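Local coordinates for S-M checkpoint control protein rad4 (Schizosaccharomyces pombe, PDB 4BMD), which acts as an essential adaptor in DNA replication and the S-M and DNA damage checkpoints, here represented by its third and fourth BRCT domains, at residues I55-P60 and N73-E78; K96-P101 and L129-A134; S145-N150 and F161-A166; S111-G116 and E138-Q143. All coordinates share one frame; numbering follows the deposited sequence.

Contact 1. Residues I55-P60 and N73-E78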
loop_
_atom_site.group_PDB
_atom_site.type_symbol
_atom_site.label_atom_id
_atom_site.label_comp_id
_atom_site.label_asym_id
_atom_site.label_seq_id
_atom_site.Cartn_x
_atom_site.Cartn_y
_atom_site.Cartn_z
ATOM N N ILE A 55 -0.299 4.167 -12.408
ATOM C CA ILE A 55 0.699 3.113 -12.548
ATOM C C ILE A 55 0.189 1.864 -11.833
ATOM O O ILE A 55 -0.506 1.974 -10.830
ATOM C CB ILE A 55 2.030 3.556 -11.898
ATOM C CG1 ILE A 55 2.438 4.939 -12.409
ATOM C CG2 ILE A 55 3.139 2.550 -12.153
ATOM C CD1 ILE A 55 2.688 4.994 -13.896
ATOM N N PRO A 56 0.502 0.669 -12.359
ATOM C CA PRO A 56 0.190 -0.530 -11.574
ATOM C C PRO A 56 0.987 -0.552 -10.270
ATOM O O PRO A 56 2.145 -0.133 -10.252
ATOM C CB PRO A 56 0.616 -1.682 -12.495
ATOM C CG PRO A 56 1.483 -1.056 -13.546
ATOM C CD PRO A 56 0.968 0.334 -13.713
ATOM N N HIS A 57 0.366 -1.028 -9.195
ATOM C CA HIS A 57 0.985 -1.004 -7.871
ATOM C C HIS A 57 2.240 -1.870 -7.789
ATOM O O HIS A 57 3.100 -1.652 -6.936
ATOM C CB HIS A 57 -0.018 -1.440 -6.800
ATOM C CG HIS A 57 -0.422 -2.878 -6.899
ATOM N ND1 HIS A 57 -1.575 -3.286 -7.534
ATOM C CD2 HIS A 57 0.175 -4.005 -6.443
ATOM C CE1 HIS A 57 -1.672 -4.602 -7.465
ATOM N NE2 HIS A 57 -0.623 -5.064 -6.809
ATOM N N TYR A 58 2.340 -2.851 -8.682
ATOM C CA TYR A 58 3.458 -3.787 -8.675
ATOM C C TYR A 58 4.592 -3.350 -9.595
ATOM O O TYR A 58 5.616 -4.028 -9.694
ATOM C CB TYR A 58 2.980 -5.187 -9.066
ATOM C CG TYR A 58 2.157 -5.217 -10.334
ATOM C CD1 TYR A 58 2.764 -5.324 -11.578
ATOM C CD2 TYR A 58 0.771 -5.141 -10.287
ATOM C CE1 TYR A 58 2.015 -5.351 -12.738
ATOM C CE2 TYR A 58 0.013 -5.167 -11.441
ATOM C CZ TYR A 58 0.641 -5.272 -12.664
ATOM O OH TYR A 58 -0.110 -5.298 -13.817
ATOM N N PHE A 59 4.408 -2.221 -10.270
ATOM C CA PHE A 59 5.416 -1.719 -11.196
ATOM C C PHE A 59 6.593 -1.115 -10.433
ATOM O O PHE A 59 6.403 -0.253 -9.575
ATOM C CB PHE A 59 4.804 -0.677 -12.135
ATOM C CG PHE A 59 5.563 -0.495 -13.420
ATOM C CD1 PHE A 59 6.706 0.287 -13.464
ATOM C CD2 PHE A 59 5.130 -1.105 -14.587
ATOM C CE1 PHE A 59 7.405 0.454 -14.646
ATOM C CE2 PHE A 59 5.823 -0.942 -15.772
ATOM C CZ PHE A 59 6.963 -0.161 -15.801
ATOM N N PRO A 60 7.815 -1.573 -10.746
ATOM C CA PRO A 60 9.042 -1.095 -10.096
ATOM C C PRO A 60 9.245 0.406 -10.285
ATOM O O PRO A 60 9.250 0.888 -11.417
ATOM C CB PRO A 60 10.146 -1.869 -10.822
ATOM C CG PRO A 60 9.470 -3.081 -11.359
ATOM C CD PRO A 60 8.092 -2.630 -11.732
ATOM N N ASN A 73 -0.846 5.184 -8.047
ATOM C CA ASN A 73 -1.178 3.834 -8.491
ATOM C C ASN A 73 -2.685 3.597 -8.466
ATOM O O ASN A 73 -3.442 4.469 -8.040
ATOM C CB ASN A 73 -0.412 2.758 -7.703
ATOM C CG ASN A 73 -0.706 2.785 -6.213
ATOM O OD1 ASN A 73 -1.809 3.117 -5.781
ATOM N ND2 ASN A 73 0.293 2.424 -5.416
ATOM N N GLU A 74 -3.120 2.423 -8.916
ATOM C CA GLU A 74 -4.550 2.141 -9.016
ATOM C C GLU A 74 -5.231 2.090 -7.649
ATOM O O GLU A 74 -6.447 2.247 -7.550
ATOM C CB GLU A 74 -4.814 0.846 -9.793
ATOM C CG GLU A 74 -4.529 -0.434 -9.024
ATOM C CD GLU A 74 -3.139 -0.980 -9.286
ATOM O OE1 GLU A 74 -2.195 -0.175 -9.433
ATOM O OE2 GLU A 74 -2.995 -2.218 -9.352
ATOM N N TRP A 75 -4.445 1.879 -6.599
ATOM C CA TRP A 75 -4.986 1.831 -5.244
ATOM C C TRP A 75 -5.482 3.203 -4.797
ATOM O O TRP A 75 -6.313 3.308 -3.894
ATOM C CB TRP A 75 -3.950 1.279 -4.262
ATOM C CG TRP A 75 -3.710 -0.194 -4.420
ATOM C CD1 TRP A 75 -4.428 -1.062 -5.190
ATOM C CD2 TRP A 75 -2.682 -0.971 -3.793
ATOM N NE1 TRP A 75 -3.912 -2.331 -5.082
ATOM C CE2 TRP A 75 -2.839 -2.302 -4.230
ATOM C CE3 TRP A 75 -1.645 -0.670 -2.905
ATOM C CZ2 TRP A 75 -1.998 -3.330 -3.809
ATOM C CZ3 TRP A 75 -0.810 -1.693 -2.489
ATOM C CH2 TRP A 75 -0.992 -3.006 -2.941
ATOM N N TRP A 76 -4.969 4.251 -5.435
ATOM C CA TRP A 76 -5.441 5.608 -5.188
ATOM C C TRP A 76 -6.886 5.739 -5.657
ATOM O O TRP A 76 -7.702 6.400 -5.013
ATOM C CB TRP A 76 -4.553 6.619 -5.916
ATOM C CG TRP A 76 -5.019 8.044 -5.811
ATOM C CD1 TRP A 76 -4.633 8.967 -4.883
ATOM C CD2 TRP A 76 -5.951 8.709 -6.674
ATOM N NE1 TRP A 76 -5.268 10.163 -5.112
ATOM C CE2 TRP A 76 -6.084 10.031 -6.205
ATOM C CE3 TRP A 76 -6.688 8.313 -7.797
ATOM C CZ2 TRP A 76 -6.923 10.959 -6.819
ATOM C CZ3 TRP A 76 -7.520 9.237 -8.403
ATOM C CH2 TRP A 76 -7.631 10.544 -7.913
ATOM N N ILE A 77 -7.192 5.104 -6.784
ATOM C CA ILE A 77 -8.547 5.094 -7.319
ATOM C C ILE A 77 -9.480 4.345 -6.377
ATOM O O ILE A 77 -10.580 4.809 -6.079
ATOM C CB ILE A 77 -8.595 4.425 -8.706
ATOM C CG1 ILE A 77 -7.636 5.124 -9.671
ATOM C CG2 ILE A 77 -10.014 4.432 -9.255
ATOM C CD1 ILE A 77 -7.552 4.465 -11.031
ATOM N N GLU A 78 -9.025 3.186 -5.909
ATOM C CA GLU A 78 -9.808 2.359 -4.997
ATOM C C GLU A 78 -10.081 3.082 -3.682
ATOM O O GLU A 78 -11.169 2.968 -3.118
ATOM C CB GLU A 78 -9.093 1.034 -4.731
ATOM C CG GLU A 78 -8.812 0.221 -5.985
ATOM C CD GLU A 78 -8.068 -1.067 -5.691
ATOM O OE1 GLU A 78 -7.880 -1.389 -4.498
ATOM O OE2 GLU A 78 -7.669 -1.757 -6.653
#

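Contact 2. Residues K96-P101 and L129-A134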
loop_
_atom_site.group_PDB
_atom_site.type_symbol
_atom_site.label_atom_id
_atom_site.label_comp_id
_atom_site.label_asym_id
_atom_site.label_seq_id
_atom_site.Cartn_x
_atom_site.Cartn_y
_atom_site.Cartn_z
ATOM N N LYS A 96 0.837 5.728 -3.920
ATOM C CA LYS A 96 1.875 6.120 -4.864
ATOM C C LYS A 96 2.696 4.896 -5.242
ATOM O O LYS A 96 2.656 3.887 -4.538
ATOM C CB LYS A 96 2.789 7.174 -4.238
ATOM C CG LYS A 96 2.177 8.553 -4.142
ATOM C CD LYS A 96 3.152 9.540 -3.519
ATOM C CE LYS A 96 3.543 9.120 -2.110
ATOM N NZ LYS A 96 2.365 9.053 -1.200
ATOM N N PRO A 97 3.433 4.972 -6.366
ATOM C CA PRO A 97 4.376 3.902 -6.698
ATOM C C PRO A 97 5.374 3.712 -5.563
ATOM O O PRO A 97 6.002 4.681 -5.134
ATOM C CB PRO A 97 5.087 4.443 -7.939
ATOM C CG PRO A 97 4.086 5.337 -8.574
ATOM C CD PRO A 97 3.340 5.978 -7.438
ATOM N N PHE A 98 5.503 2.483 -5.075
ATOM C CA PHE A 98 6.341 2.213 -3.914
ATOM C C PHE A 98 7.224 0.990 -4.102
ATOM O O PHE A 98 8.252 0.853 -3.441
ATOM C CB PHE A 98 5.474 2.030 -2.663
ATOM C CG PHE A 98 4.502 0.883 -2.759
ATOM C CD1 PHE A 98 4.893 -0.408 -2.434
ATOM C CD2 PHE A 98 3.196 1.099 -3.163
ATOM C CE1 PHE A 98 4.001 -1.461 -2.524
ATOM C CE2 PHE A 98 2.299 0.049 -3.251
ATOM C CZ PHE A 98 2.703 -1.232 -2.932
ATOM N N PHE A 99 6.816 0.096 -4.997
ATOM C CA PHE A 99 7.495 -1.187 -5.135
ATOM C C PHE A 99 8.921 -1.089 -5.671
ATOM O O PHE A 99 9.168 -0.519 -6.731
ATOM C CB PHE A 99 6.687 -2.156 -5.998
ATOM C CG PHE A 99 7.382 -3.466 -6.232
ATOM C CD1 PHE A 99 7.531 -4.378 -5.200
ATOM C CD2 PHE A 99 7.898 -3.782 -7.477
ATOM C CE1 PHE A 99 8.176 -5.582 -5.407
ATOM C CE2 PHE A 99 8.543 -4.985 -7.690
ATOM C CZ PHE A 99 8.681 -5.885 -6.652
ATOM N N ARG A 100 9.850 -1.659 -4.912
ATOM C CA ARG A 100 11.247 -1.736 -5.317
ATOM C C ARG A 100 11.763 -3.158 -5.130
ATOM O O ARG A 100 11.793 -3.669 -4.010
ATOM C CB ARG A 100 12.099 -0.755 -4.507
ATOM C CG ARG A 100 11.835 0.709 -4.817
ATOM C CD ARG A 100 12.703 1.615 -3.956
ATOM N NE ARG A 100 12.606 3.016 -4.356
ATOM C CZ ARG A 100 11.700 3.867 -3.884
ATOM N NH1 ARG A 100 10.806 3.462 -2.996
ATOM N NH2 ARG A 100 11.687 5.124 -4.303
ATOM N N PRO A 101 12.169 -3.806 -6.233
ATOM C CA PRO A 101 12.672 -5.186 -6.214
ATOM C C PRO A 101 13.871 -5.385 -5.288
ATOM O O PRO A 101 14.141 -6.513 -4.877
ATOM C CB PRO A 101 13.085 -5.423 -7.669
ATOM C CG PRO A 101 12.222 -4.498 -8.455
ATOM C CD PRO A 101 12.086 -3.270 -7.604
ATOM N N LEU A 129 2.796 -5.996 1.337
ATOM C CA LEU A 129 3.783 -6.831 2.016
ATOM C C LEU A 129 4.068 -8.118 1.249
ATOM O O LEU A 129 5.171 -8.660 1.321
ATOM C CB LEU A 129 3.323 -7.155 3.439
ATOM C CG LEU A 129 3.439 -6.015 4.452
ATOM C CD1 LEU A 129 2.724 -6.366 5.746
ATOM C CD2 LEU A 129 4.902 -5.700 4.717
ATOM N N THR A 130 3.072 -8.602 0.514
ATOM C CA THR A 130 3.220 -9.836 -0.249
ATOM C C THR A 130 4.165 -9.658 -1.436
ATOM O O THR A 130 5.090 -10.448 -1.621
ATOM C CB THR A 130 1.860 -10.372 -0.738
ATOM O OG1 THR A 130 1.008 -10.615 0.389
ATOM C CG2 THR A 130 2.042 -11.669 -1.508
ATOM N N ILE A 131 3.938 -8.618 -2.235
ATOM C CA ILE A 131 4.792 -8.362 -3.394
ATOM C C ILE A 131 6.195 -7.932 -2.975
ATOM O O ILE A 131 7.148 -8.070 -3.740
ATOM C CB ILE A 131 4.190 -7.305 -4.350
ATOM C CG1 ILE A 131 3.970 -5.979 -3.622
ATOM C CG2 ILE A 131 2.890 -7.806 -4.955
ATOM C CD1 ILE A 131 3.405 -4.891 -4.504
ATOM N N LEU A 132 6.318 -7.417 -1.756
ATOM C CA LEU A 132 7.618 -7.013 -1.230
ATOM C C LEU A 132 8.443 -8.210 -0.770
ATOM O O LEU A 132 9.607 -8.062 -0.404
ATOM C CB LEU A 132 7.455 -6.006 -0.091
ATOM C CG LEU A 132 7.081 -4.585 -0.513
ATOM C CD1 LEU A 132 6.799 -3.730 0.707
ATOM C CD2 LEU A 132 8.178 -3.965 -1.368
ATOM N N GLY A 133 7.836 -9.394 -0.784
ATOM C CA GLY A 133 8.561 -10.621 -0.508
ATOM C C GLY A 133 8.231 -11.277 0.818
ATOM O O GLY A 133 8.754 -12.345 1.134
ATOM N N ALA A 134 7.362 -10.645 1.598
ATOM C CA ALA A 134 6.996 -11.180 2.904
ATOM C C ALA A 134 5.791 -12.110 2.813
ATOM O O ALA A 134 5.081 -12.130 1.809
ATOM C CB ALA A 134 6.721 -10.047 3.883
#

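Contact 3. Residues S145-N150 and F161-A166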
loop_
_atom_site.group_PDB
_atom_site.type_symbol
_atom_site.label_atom_id
_atom_site.label_comp_id
_atom_site.label_asym_id
_atom_site.label_seq_id
_atom_site.Cartn_x
_atom_site.Cartn_y
_atom_site.Cartn_z
ATOM N N SER A 145 7.399 -13.932 12.667
ATOM C CA SER A 145 8.578 -13.083 12.770
ATOM C C SER A 145 8.211 -11.737 13.379
ATOM O O SER A 145 8.924 -11.218 14.238
ATOM C CB SER A 145 9.205 -12.860 11.391
ATOM O OG SER A 145 9.445 -14.087 10.727
ATOM N N ILE A 146 7.092 -11.179 12.928
ATOM C CA ILE A 146 6.707 -9.819 13.287
ATOM C C ILE A 146 5.207 -9.689 13.532
ATOM O O ILE A 146 4.396 -10.168 12.739
ATOM C CB ILE A 146 7.078 -8.828 12.158
ATOM C CG1 ILE A 146 8.595 -8.741 11.980
ATOM C CG2 ILE A 146 6.499 -7.447 12.431
ATOM C CD1 ILE A 146 9.012 -7.940 10.764
ATOM N N LEU A 147 4.846 -9.045 14.637
ATOM C CA LEU A 147 3.482 -8.571 14.827
ATOM C C LEU A 147 3.456 -7.083 14.508
ATOM O O LEU A 147 3.948 -6.269 15.290
ATOM C CB LEU A 147 3.008 -8.803 16.260
ATOM C CG LEU A 147 1.621 -8.225 16.564
ATOM C CD1 LEU A 147 0.546 -8.948 15.759
ATOM C CD2 LEU A 147 1.310 -8.273 18.051
ATOM N N LEU A 148 2.899 -6.732 13.354
ATOM C CA LEU A 148 2.875 -5.341 12.914
ATOM C C LEU A 148 1.639 -4.615 13.438
ATOM O O LEU A 148 0.511 -4.950 13.079
ATOM C CB LEU A 148 2.944 -5.256 11.389
ATOM C CG LEU A 148 3.336 -3.891 10.821
ATOM C CD1 LEU A 148 4.742 -3.513 11.265
ATOM C CD2 LEU A 148 3.231 -3.881 9.307
ATOM N N VAL A 149 1.863 -3.615 14.283
ATOM C CA VAL A 149 0.778 -2.930 14.977
ATOM C C VAL A 149 0.452 -1.565 14.374
ATOM O O VAL A 149 1.347 -0.755 14.126
ATOM C CB VAL A 149 1.118 -2.747 16.467
ATOM C CG1 VAL A 149 -0.036 -2.079 17.203
ATOM C CG2 VAL A 149 1.454 -4.089 17.096
ATOM N N ASN A 150 -0.834 -1.315 14.142
ATOM C CA ASN A 150 -1.289 -0.016 13.661
ATOM C C ASN A 150 -1.382 0.982 14.806
ATOM O O ASN A 150 -2.357 0.989 15.557
ATOM C CB ASN A 150 -2.649 -0.140 12.970
ATOM C CG ASN A 150 -3.111 1.169 12.350
ATOM O OD1 ASN A 150 -2.326 2.104 12.184
ATOM N ND2 ASN A 150 -4.389 1.238 12.001
ATOM N N PHE A 161 -4.435 -7.992 23.258
ATOM C CA PHE A 161 -4.256 -9.422 23.500
ATOM C C PHE A 161 -3.113 -9.970 22.658
ATOM O O PHE A 161 -2.250 -10.692 23.159
ATOM C CB PHE A 161 -5.536 -10.196 23.175
ATOM C CG PHE A 161 -6.620 -10.039 24.199
ATOM C CD1 PHE A 161 -6.328 -9.596 25.478
ATOM C CD2 PHE A 161 -7.935 -10.343 23.883
ATOM C CE1 PHE A 161 -7.326 -9.455 26.422
ATOM C CE2 PHE A 161 -8.940 -10.203 24.823
ATOM C CZ PHE A 161 -8.633 -9.760 26.094
ATOM N N LYS A 162 -3.118 -9.623 21.375
ATOM C CA LYS A 162 -2.099 -10.093 20.444
ATOM C C LYS A 162 -0.711 -9.617 20.848
ATOM O O LYS A 162 0.269 -10.345 20.698
ATOM C CB LYS A 162 -2.422 -9.641 19.018
ATOM C CG LYS A 162 -3.670 -10.282 18.430
ATOM C CD LYS A 162 -3.921 -9.806 17.009
ATOM C CE LYS A 162 -5.165 -10.452 16.421
ATOM N NZ LYS A 162 -5.443 -9.974 15.038
ATOM N N ILE A 163 -0.634 -8.394 21.364
ATOM C CA ILE A 163 0.632 -7.832 21.820
ATOM C C ILE A 163 1.189 -8.624 22.999
ATOM O O ILE A 163 2.371 -8.970 23.022
ATOM C CB ILE A 163 0.483 -6.345 22.202
ATOM C CG1 ILE A 163 0.198 -5.506 20.955
ATOM C CG2 ILE A 163 1.735 -5.840 22.900
ATOM C CD1 ILE A 163 -0.030 -4.038 21.239
ATOM N N GLN A 164 0.327 -8.920 23.967
ATOM C CA GLN A 164 0.716 -9.701 25.139
ATOM C C GLN A 164 1.189 -11.098 24.749
ATOM O O GLN A 164 2.220 -11.566 25.230
ATOM C CB GLN A 164 -0.445 -9.795 26.130
ATOM C CG GLN A 164 -0.870 -8.458 26.715
ATOM C CD GLN A 164 -2.167 -8.546 27.500
ATOM O OE1 GLN A 164 -2.649 -7.548 28.041
ATOM N NE2 GLN A 164 -2.743 -9.744 27.563
ATOM N N HIS A 165 0.432 -11.754 23.875
ATOM C CA HIS A 165 0.797 -13.079 23.383
ATOM C C HIS A 165 2.116 -13.049 22.619
ATOM O O HIS A 165 2.970 -13.914 22.808
ATOM C CB HIS A 165 -0.306 -13.647 22.489
ATOM C CG HIS A 165 -1.477 -14.192 23.244
ATOM N ND1 HIS A 165 -1.345 -14.856 24.444
ATOM C CD2 HIS A 165 -2.803 -14.172 22.969
ATOM C CE1 HIS A 165 -2.540 -15.222 24.876
ATOM N NE2 HIS A 165 -3.441 -14.818 23.999
ATOM N N ALA A 166 2.273 -12.049 21.755
ATOM C CA ALA A 166 3.492 -11.899 20.968
ATOM C C ALA A 166 4.702 -11.691 21.870
ATOM O O ALA A 166 5.790 -12.195 21.592
ATOM C CB ALA A 166 3.356 -10.746 19.987
#

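Contact 4. Residues S111-G116 and E138-Q143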
loop_
_atom_site.group_PDB
_atom_site.type_symbol
_atom_site.label_atom_id
_atom_site.label_comp_id
_atom_site.label_asym_id
_atom_site.label_seq_id
_atom_site.Cartn_x
_atom_site.Cartn_y
_atom_site.Cartn_z
ATOM N N SER A 111 7.676 -13.782 8.305
ATOM C CA SER A 111 6.264 -14.056 8.537
ATOM C C SER A 111 5.653 -12.930 9.363
ATOM O O SER A 111 6.069 -12.675 10.493
ATOM C CB SER A 111 6.083 -15.402 9.242
ATOM O OG SER A 111 6.828 -15.452 10.445
ATOM N N ILE A 112 4.664 -12.250 8.791
ATOM C CA ILE A 112 4.078 -11.079 9.435
ATOM C C ILE A 112 2.575 -11.209 9.668
ATOM O O ILE A 112 1.831 -11.618 8.776
ATOM C CB ILE A 112 4.339 -9.800 8.603
ATOM C CG1 ILE A 112 5.822 -9.686 8.242
ATOM C CG2 ILE A 112 3.873 -8.559 9.352
ATOM C CD1 ILE A 112 6.161 -8.451 7.432
ATOM N N HIS A 113 2.138 -10.859 10.875
ATOM C CA HIS A 113 0.718 -10.774 11.184
ATOM C C HIS A 113 0.346 -9.332 11.509
ATOM O O HIS A 113 1.062 -8.648 12.241
ATOM C CB HIS A 113 0.353 -11.688 12.356
ATOM C CG HIS A 113 -1.075 -11.569 12.787
ATOM N ND1 HIS A 113 -2.130 -11.938 11.980
ATOM C CD2 HIS A 113 -1.625 -11.107 13.935
ATOM C CE1 HIS A 113 -3.267 -11.714 12.614
ATOM N NE2 HIS A 113 -2.989 -11.209 13.802
ATOM N N LEU A 114 -0.778 -8.875 10.965
ATOM C CA LEU A 114 -1.198 -7.484 11.115
ATOM C C LEU A 114 -2.312 -7.334 12.146
ATOM O O LEU A 114 -3.216 -8.165 12.221
ATOM C CB LEU A 114 -1.669 -6.931 9.768
ATOM C CG LEU A 114 -0.730 -7.148 8.580
ATOM C CD1 LEU A 114 -1.374 -6.673 7.284
ATOM C CD2 LEU A 114 0.593 -6.440 8.813
ATOM N N THR A 115 -2.248 -6.264 12.933
ATOM C CA THR A 115 -3.286 -5.976 13.916
ATOM C C THR A 115 -3.566 -4.475 14.010
ATOM O O THR A 115 -2.644 -3.659 14.014
ATOM C CB THR A 115 -2.929 -6.545 15.312
ATOM O OG1 THR A 115 -3.971 -6.232 16.244
ATOM C CG2 THR A 115 -1.611 -5.968 15.816
ATOM N N GLY A 116 -4.846 -4.117 14.068
ATOM C CA GLY A 116 -5.243 -2.724 14.171
ATOM C C GLY A 116 -5.628 -2.101 12.840
ATOM O O GLY A 116 -6.031 -0.940 12.789
ATOM N N GLU A 138 -2.914 -14.725 8.328
ATOM C CA GLU A 138 -4.234 -14.276 8.756
ATOM C C GLU A 138 -4.398 -14.338 10.270
ATOM O O GLU A 138 -5.238 -13.642 10.839
ATOM C CB GLU A 138 -5.329 -15.103 8.074
ATOM C CG GLU A 138 -5.396 -14.921 6.565
ATOM C CD GLU A 138 -5.839 -13.527 6.161
ATOM O OE1 GLU A 138 -6.490 -12.844 6.982
ATOM O OE2 GLU A 138 -5.536 -13.114 5.022
ATOM N N PHE A 139 -3.592 -15.170 10.921
ATOM C CA PHE A 139 -3.695 -15.330 12.367
ATOM C C PHE A 139 -2.350 -15.210 13.070
ATOM O O PHE A 139 -1.300 -15.486 12.488
ATOM C CB PHE A 139 -4.344 -16.674 12.712
ATOM C CG PHE A 139 -5.723 -16.842 12.146
ATOM C CD1 PHE A 139 -6.832 -16.385 12.839
ATOM C CD2 PHE A 139 -5.912 -17.455 10.918
ATOM C CE1 PHE A 139 -8.103 -16.537 12.320
ATOM C CE2 PHE A 139 -7.180 -17.609 10.393
ATOM C CZ PHE A 139 -8.278 -17.151 11.095
ATOM N N LEU A 140 -2.393 -14.793 14.331
ATOM C CA LEU A 140 -1.198 -14.732 15.155
ATOM C C LEU A 140 -0.791 -16.132 15.598
ATOM O O LEU A 140 -1.607 -16.891 16.123
ATOM C CB LEU A 140 -1.433 -13.848 16.379
ATOM C CG LEU A 140 -0.279 -13.819 17.382
ATOM C CD1 LEU A 140 0.952 -13.176 16.758
ATOM C CD2 LEU A 140 -0.686 -13.098 18.658
ATOM N N GLY A 141 0.473 -16.471 15.380
ATOM C CA GLY A 141 1.000 -17.755 15.797
ATOM C C GLY A 141 2.289 -17.590 16.574
ATOM O O GLY A 141 2.879 -16.510 16.591
ATOM N N VAL A 142 2.727 -18.662 17.224
ATOM C CA VAL A 142 3.970 -18.642 17.983
ATOM C C VAL A 142 5.163 -18.376 17.065
ATOM O O VAL A 142 6.116 -17.694 17.450
ATOM C CB VAL A 142 4.176 -19.970 18.747
ATOM C CG1 VAL A 142 5.512 -19.980 19.472
ATOM C CG2 VAL A 142 3.036 -20.196 19.727
ATOM N N GLN A 143 5.092 -18.894 15.844
ATOM C CA GLN A 143 6.208 -18.793 14.907
ATOM C C GLN A 143 6.073 -17.652 13.899
ATOM O O GLN A 143 6.376 -17.825 12.718
ATOM C CB GLN A 143 6.406 -20.120 14.169
ATOM C CG GLN A 143 6.831 -21.270 15.065
ATOM C CD GLN A 143 7.107 -22.540 14.286
ATOM O OE1 GLN A 143 6.916 -22.589 13.072
ATOM N NE2 GLN A 143 7.561 -23.575 14.983
#

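Contact 1. Residues I55-P60 and N73-E78
Glu74 OE2 accepts a hydrogen bond from His57 ND1 at 2.5 Å. OE2 lies at the edge of the imidazole, tilted slightly from its plane, and ND1 meets the oxygen from well above the carboxylate plane. The other oxygen, Glu74 OE1, takes a weak bond from the backbone N of His57 at 2.7 Å. One carboxylate therefore holds both the backbone and the ring of His57. The bend at chi2 of Glu74 (-95°) turns its acid group back to this loop. On the far side of the imidazole from Tyr58 lies the indole of Trp75. The two rings form an offset stack, with His57 CD2 3.5 Å from Trp75 CZ2 and the planes 17° apart. His57 CB also makes a CH-pi contact over the six-membered ring. The site lies at the C-terminal ends of two adjacent parallel strands in the sheet of the third BRCT domain, 52-55 and the outermost strand 71-73. Their last residues, Ile55 and Asn73, form a bridge. Asn73 N-caps helix 74-82, and its OD1 accepts weak bonds from Trp75 N and Trp76 N. Its ND2 is hydrogen-bonded to Leu94 O. Trp75 also stacks on His124 of helix 119-131, and His57 touches Ile131.

Contact 2. Residues K96-P101 and L129-A134
The C-terminal end of helix 119-131 in the fourth BRCT domain meets the loop 96-101 between helices 74-82 and 104-107, with Ile131 and Leu132 against Phe98 and Phe99. The helix is closed by a Schellman motif. Gly133 has a positive phi of 109°, and Ala134 N reaches back to Leu129 O at 3.0 Å while Gly133 N bonds to Thr130 O. No hydrogen bond crosses the contact, and the side-chain contacts are apolar. Ile131 is the residue that meets both rings. Its CG1 sits between the backbone N and the carbonyl carbon (chi1 59°), and the chain beyond is extended. The methyl CD1 therefore lies 4.0 Å from Phe98 CE1 and equally near CZ. The two side chains cross at about a right angle. Phe99 CE1 comes within 3.2 Å of the carbonyl Ile131 O, and Phe99 CD1 is 3.9 Å from Leu132 CD2. The Phe99 and Leu132 side chains run past each other in opposite directions. Pro101 N lies above one face of the Phe99 ring, toward the rim. Around these residues, Phe98 and Leu132 both touch Ile183 of helix 177-185. Phe99 rests on Val104 and Leu132 on Phe107, both in helix 104-107, while Leu129 faces Ile112 and Leu114 of strand 111-115.

Contact 3. Residues S145-N150 and F161-A166
This is a buried strand-on-helix packing contact in the fourth BRCT domain, in which Leu147 and Val149 of strand 146-149 face Lys162, Ile163 and Ala166 of helix 157-168. It belongs to the beta-alpha-beta crossover that runs on to strand 172-175. The axes of the short strand and helix segments approach to 9.8 Å. They run nearly antiparallel, at 153°, as expected when the chain returns through the helix to start a neighbouring parallel strand. One methyl does most of the work. With CG of Leu147 opposite its own backbone N (chi1 175°), CD2 is carried out to the helix. It lies 3.7 Å from Ala166 CB and 4.2 Å from Ile163 CG1. It also comes within 3.5 Å of Lys162 O, a carbonyl that already accepts Ala166 N at 2.8 Å within the helix. Two residues along the strand, Val149 CG2 touches Ile163 CG1 at 4.3 Å. Lys162 adds its CB to the apolar surface. Ala166 and Val149 also touch Val173 of strand 172-175, and Leu147 touches His113 and Thr115 of strand 111-115. The alternate strand residues Ile146 and Leu148 face the other way, onto Trp178 of helix 177-185.

Contact 4. Residues S111-G116 and E138-Q143
His113 and Ser111 of strand 111-115 are met by the loop that follows the edge strand 135-137 in the parallel sheet of the fourth BRCT domain. The van der Waals part centres on the His113 ring. The peptide between Phe139 and Leu140 lies over one face, with Leu140 N above the ring centre and Phe139 C nearer the rim, 3.5 Å from ND1. Leu140 CB adds a contact of 3.7 Å to His113 CD2. At the ring edge, CE1 lies 3.3 Å from Glu138 O. The rotation of the ring is fixed by polar partners at both nitrogens: ND1 is hydrogen-bonded to His137 O and NE2 to Lys162 NZ. In the conformer given, the Glu138 carboxylate pairs with Lys126 of helix 119-131. Across the two segments there is one hydrogen bond, Ser111 OG to Gln143 O at 3.3 Å. It is weak and doubtful, as it depends on one of two modelled Ser111 conformers. In that conformer the same OG also accepts from Ser145 N.

How the contacts relate
Contacts 1 and 2 lie where the two BRCT domains meet, with centres about 11 Å apart. They touch directly: Trp75 CZ3 is 3.6 Å from Phe98 CZ, and Tyr58 O is 3.2 Å from Phe99 CD2. Contacts 3 and 4 belong to the sheet of the fourth domain, and their centres are about 7 Å apart. Strand 146-149 of contact 3 and strand 111-115 of contact 4 are neighbours in that sheet. A probable hydrogen bond from Asn150 ND2 to Gly116 O, 2.8 Å, also joins them. Contact 2 reaches contact 4 through Leu129 CD1 on Leu114 CD2, 3.7 Å. Contact 1 does not touch contact 3; their centres are about 29 Å apart.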